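PDB 5BU6: BpsB (PgaB), Poly-beta-1,6-N-acetyl-D-glucosamine N-deacetylase from Bordetella bronchiseptica RB50, which removes N-acetyl groups from the biofilm polysaccharide poly-beta-1,6-N-acetyl-D-glucosamine as a family 4 carbohydrate esterase. Local coordinates for residues T12-S17 / P246-P251; G241-P246 / L255-R260. The protein carries 5 engineered substitutions. All blocks are in the same frame, centred on the assembly; numbering follows the deposited sequence.

In the fold
Near the N terminus, residues 12-17 run into strand 14-20 of the main parallel sheet, beside strand 77-83. The chain then passes through most of the deacetylase fold before segment 246-251 returns to the start of that strand, so interaction 1 closes a loop of 228 residues. Interaction 2 is local: 241-246, leaving strand 240-242, meets 255-260 just ahead of strand 261-266. The two contacts cross along the chain, since 246-251 lies between the segments of interaction 2, and they share Pro246. Asn249 OD1 accepts a hydrogen bond from Arg259 N, and Pro248 O one from Arg259 NH1, joining the two contacts, whose centres are about 8 Å apart.

Interaction 1 (T12-S17 / P246-P251); sequences TFRVLS and PGPNTP. Engineered in segment 12-17: Ser17 (natural residue Cys).
A single antiparallel beta bridge fastens the loop after strand 240-242 to the lead-in of strand 14-20, with Phe13 and Asn249 as its hydrogen-bonded pair. Phe13 N gives to Asn249 O at 3.2 Å, and Asn249 N returns a bond of 2.9 Å to Phe13 O. The same carbonyl accepts a second hydrogen bond from the Asn249 side chain: ND2 lies 3.2 Å from Phe13 O, above the carbonyl plane, while the oxygen stays close to the amide plane. Two donors of one residue thus grip Phe13 O, and Asn249 OD1 is held by Arg259 N, which fixes the rotation of the amide. Phe13 CG sits between its backbone N and carbonyl carbon (chi1 63°), bringing the ring under Asn249; Asn249 CB stands over the Phe13 ring face in a CH-pi contact, 3.7 Å from its centroid. Ring and amide planes are 22° apart. Beyond the bridge, Arg14 bends at chi2 (-82°) and lays one guanidinium face over the Gly247-Pro248 peptide, with CZ 3.5 Å from Pro248 N; its NE pairs with Asp6. A water links Val15 N to Gly247 O, where the two backbones have drawn apart. At the other end, Thr12 OG1 rests against Pro251 CD. The isolated antiparallel bridge pins the loop ahead of strand 261-266 to the start of an interior strand in the parallel sheet of the polysaccharide deacetylase fold.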
# COMPACT_ATOMS: atom_id res chain seq x y z
N THR A 12 10.38 2.16 -18.08
CA THR A 12 9.74 3.23 -17.33
C THR A 12 8.27 2.90 -17.13
O THR A 12 7.59 2.53 -18.07
CB THR A 12 9.92 4.59 -18.03
OG1 THR A 12 11.31 4.91 -18.06
CG2 THR A 12 9.18 5.70 -17.30
N PHE A 13 7.79 3.00 -15.89
CA PHE A 13 6.39 2.67 -15.63
C PHE A 13 5.71 3.67 -14.69
O PHE A 13 6.37 4.41 -13.94
CB PHE A 13 6.28 1.25 -15.07
CG PHE A 13 6.96 1.06 -13.75
CD1 PHE A 13 8.32 0.76 -13.69
CD2 PHE A 13 6.25 1.15 -12.56
CE1 PHE A 13 8.96 0.58 -12.48
CE2 PHE A 13 6.89 0.97 -11.33
CZ PHE A 13 8.23 0.67 -11.29
N ARG A 14 4.38 3.71 -14.75
CA ARG A 14 3.60 4.51 -13.82
C ARG A 14 2.92 3.58 -12.81
O ARG A 14 2.75 2.39 -13.07
CB ARG A 14 2.57 5.36 -14.57
CG ARG A 14 3.18 6.54 -15.35
CD ARG A 14 3.43 7.73 -14.45
NE ARG A 14 4.03 8.85 -15.19
CZ ARG A 14 4.14 10.09 -14.72
NH1 ARG A 14 4.70 11.01 -15.48
NH2 ARG A 14 3.69 10.41 -13.51
N VAL A 15 2.58 4.11 -11.63
CA VAL A 15 1.84 3.35 -10.61
C VAL A 15 0.63 4.18 -10.21
O VAL A 15 0.73 5.40 -10.00
CB VAL A 15 2.69 3.03 -9.37
CG1 VAL A 15 1.89 2.23 -8.34
CG2 VAL A 15 3.95 2.25 -9.76
N LEU A 16 -0.52 3.52 -10.11
CA LEU A 16 -1.77 4.19 -9.82
C LEU A 16 -2.37 3.56 -8.59
O LEU A 16 -2.74 2.39 -8.60
CB LEU A 16 -2.70 4.09 -11.04
CG LEU A 16 -3.94 4.95 -11.16
CD1 LEU A 16 -3.59 6.44 -11.20
CD2 LEU A 16 -4.75 4.53 -12.39
N SER A 17 -2.43 4.32 -7.50
CA SER A 17 -2.97 3.81 -6.25
C SER A 17 -4.45 4.22 -6.14
O SER A 17 -4.77 5.39 -6.27
CB SER A 17 -2.14 4.35 -5.09
OG SER A 17 -2.62 3.92 -3.83
N PRO A 246 4.90 11.51 -6.58
CA PRO A 246 4.40 11.19 -7.92
C PRO A 246 5.50 11.29 -8.98
O PRO A 246 6.57 11.82 -8.72
CB PRO A 246 3.32 12.25 -8.15
CG PRO A 246 3.87 13.45 -7.42
CD PRO A 246 4.62 12.91 -6.21
N GLY A 247 5.24 10.77 -10.16
CA GLY A 247 6.20 10.91 -11.23
C GLY A 247 6.44 9.59 -11.91
O GLY A 247 5.97 8.56 -11.44
N PRO A 248 7.17 9.62 -13.03
CA PRO A 248 7.47 8.37 -13.73
C PRO A 248 8.53 7.60 -12.98
O PRO A 248 9.43 8.19 -12.39
CB PRO A 248 7.97 8.86 -15.09
CG PRO A 248 8.63 10.17 -14.79
CD PRO A 248 7.83 10.78 -13.65
N ASN A 249 8.43 6.28 -12.99
CA ASN A 249 9.50 5.46 -12.45
C ASN A 249 10.47 5.13 -13.56
O ASN A 249 10.35 4.10 -14.22
CB ASN A 249 8.97 4.19 -11.83
CG ASN A 249 8.12 4.48 -10.63
OD1 ASN A 249 8.63 4.79 -9.55
ND2 ASN A 249 6.81 4.42 -10.81
N THR A 250 11.41 6.04 -13.76
CA THR A 250 12.43 5.88 -14.79
C THR A 250 13.49 4.91 -14.26
O THR A 250 13.47 4.57 -13.08
CB THR A 250 13.02 7.25 -15.16
OG1 THR A 250 13.54 7.89 -13.99
CG2 THR A 250 11.95 8.14 -15.79
N PRO A 251 14.39 4.43 -15.13
CA PRO A 251 15.37 3.43 -14.68
C PRO A 251 16.27 3.86 -13.52
O PRO A 251 16.78 2.99 -12.83
CB PRO A 251 16.23 3.20 -15.94
CG PRO A 251 15.30 3.47 -17.06
CD PRO A 251 14.43 4.60 -16.60
O HOH W 1 2.68 8.87 -11.11
O HOH W 2 4.00 6.63 -10.97

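Interaction 2 (G241-P246 / L255-R260); sequences GLTLQP and LTQIRR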
# COMPACT_ATOMS: atom_id res chain seq x y z
N GLY A 241 9.66 -0.82 -2.28
CA GLY A 241 8.87 0.08 -1.45
C GLY A 241 8.11 1.07 -2.30
O GLY A 241 8.61 1.57 -3.30
N LEU A 242 6.88 1.35 -1.90
CA LEU A 242 6.04 2.27 -2.64
C LEU A 242 5.71 3.51 -1.82
O LEU A 242 5.19 3.40 -0.70
CB LEU A 242 4.76 1.59 -3.07
CG LEU A 242 4.94 0.62 -4.26
CD1 LEU A 242 5.55 -0.72 -3.85
CD2 LEU A 242 3.61 0.40 -4.96
N THR A 243 5.99 4.67 -2.41
CA THR A 243 5.91 5.97 -1.76
C THR A 243 4.69 6.72 -2.29
O THR A 243 3.93 6.18 -3.07
CB THR A 243 7.16 6.79 -2.01
OG1 THR A 243 7.12 7.31 -3.35
CG2 THR A 243 8.38 5.92 -1.87
N LEU A 244 4.50 7.96 -1.86
CA LEU A 244 3.46 8.81 -2.44
C LEU A 244 4.05 9.98 -3.24
O LEU A 244 3.35 10.93 -3.57
CB LEU A 244 2.52 9.36 -1.35
CG LEU A 244 1.41 8.42 -0.88
CD1 LEU A 244 0.60 9.08 0.22
CD2 LEU A 244 0.52 8.05 -2.05
N GLN A 245 5.33 9.89 -3.54
CA GLN A 245 5.95 10.83 -4.47
C GLN A 245 5.40 10.51 -5.85
O GLN A 245 5.39 9.35 -6.23
CB GLN A 245 7.48 10.71 -4.42
CG GLN A 245 8.25 11.72 -5.25
CD GLN A 245 9.72 11.36 -5.35
OE1 GLN A 245 10.20 10.44 -4.68
NE2 GLN A 245 10.45 12.08 -6.21
N PRO A 246 4.90 11.51 -6.58
CA PRO A 246 4.40 11.19 -7.92
C PRO A 246 5.50 11.29 -8.98
O PRO A 246 6.57 11.82 -8.72
CB PRO A 246 3.32 12.25 -8.15
CG PRO A 246 3.87 13.45 -7.42
CD PRO A 246 4.62 12.91 -6.21
N LEU A 255 13.87 0.60 -6.81
CA LEU A 255 12.58 -0.02 -6.53
C LEU A 255 12.19 0.15 -5.06
O LEU A 255 11.07 -0.15 -4.69
CB LEU A 255 12.58 -1.52 -6.90
CG LEU A 255 12.64 -1.83 -8.40
CD1 LEU A 255 12.41 -3.31 -8.63
CD2 LEU A 255 11.68 -0.98 -9.26
N THR A 256 13.11 0.67 -4.24
CA THR A 256 12.78 0.99 -2.85
C THR A 256 12.03 2.31 -2.74
O THR A 256 11.48 2.62 -1.69
CB THR A 256 14.05 1.10 -2.00
OG1 THR A 256 14.91 2.08 -2.59
CG2 THR A 256 14.78 -0.25 -1.91
N GLN A 257 12.04 3.09 -3.82
CA GLN A 257 11.47 4.44 -3.82
C GLN A 257 10.45 4.64 -4.93
O GLN A 257 10.38 5.72 -5.53
CB GLN A 257 12.57 5.49 -3.97
CG GLN A 257 13.75 5.34 -3.03
CD GLN A 257 13.37 5.63 -1.60
OE1 GLN A 257 12.53 6.49 -1.33
NE2 GLN A 257 13.98 4.89 -0.67
N ILE A 258 9.63 3.63 -5.18
CA ILE A 258 8.67 3.67 -6.28
C ILE A 258 7.64 4.81 -6.12
O ILE A 258 7.06 5.00 -5.05
CB ILE A 258 7.96 2.31 -6.41
CG1 ILE A 258 8.96 1.23 -6.87
CG2 ILE A 258 6.81 2.37 -7.40
CD1 ILE A 258 8.32 -0.15 -6.95
N ARG A 259 7.46 5.57 -7.20
CA ARG A 259 6.55 6.70 -7.26
C ARG A 259 5.14 6.27 -7.64
O ARG A 259 4.97 5.39 -8.48
CB ARG A 259 7.06 7.72 -8.28
CG ARG A 259 8.41 8.26 -7.91
CD ARG A 259 9.12 8.90 -9.08
NE ARG A 259 10.36 9.53 -8.63
CZ ARG A 259 11.26 10.07 -9.45
NH1 ARG A 259 11.06 10.04 -10.76
NH2 ARG A 259 12.35 10.62 -8.95
N ARG A 260 4.12 6.89 -7.06
CA ARG A 260 2.77 6.61 -7.53
C ARG A 260 1.85 7.80 -7.41
O ARG A 260 2.11 8.74 -6.66
CB ARG A 260 2.18 5.43 -6.77
CG ARG A 260 1.85 5.69 -5.36
CD ARG A 260 2.02 4.38 -4.53
NE ARG A 260 1.74 4.69 -3.13
CZ ARG A 260 0.74 4.18 -2.43
NH1 ARG A 260 -0.07 3.28 -2.98
NH2 ARG A 260 0.56 4.55 -1.18
O HOH W 3 3.32 4.97 0.19
O HOH W 4 1.34 11.00 -5.27
O HOH W 5 11.56 8.20 -5.92
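Ile258 O is the buried anchor between the two segments, accepting hydrogen bonds from both the backbone N and OG1 of Thr243. Thr243 N reaches it at 2.9 Å in a nearly straight bond (165°), and OG1, also 2.9 Å from Ile258 O, approaches from above the carbonyl plane. With chi1 at 76° the hydroxyl lies between its own N and carbonyl carbon, where it can also accept from Gln245 N and close an ST turn. Gly241 N to Leu255 O and Ile258 N to Gly241 O continue the backbone pairing, and Leu242 CG packs beside Ile258 CG2 at 4.1 Å. Leu242 and Ile258 form a single backbone bridge that closes the loop between strand 240-242, of the small sheet with 217-219, and strand 261-266 of the main sheet. The Arg260 side chain lies about 6 Å from a bound nickel ion and about 3 Å from a thiocyanate that probably came from the crystallisation liquor. Its NE donates to Thr243 O at 2.6 Å, with the oxygen in the guanidinium plane, while Leu244 CD2 touches NH2. Arg260 N bonds to Gln245 O. Packing is looser around Gln245, an exposed residue whose amide runs alongside the Arg259 guanidinium with their planes 59° apart. One water bridges Gln245 OE1, Gln257 O and Arg259 NE there, Arg259 NH1 reaching on to Pro248 O; another, at the Pro246 end, donates to both Leu244 O and Arg260 O.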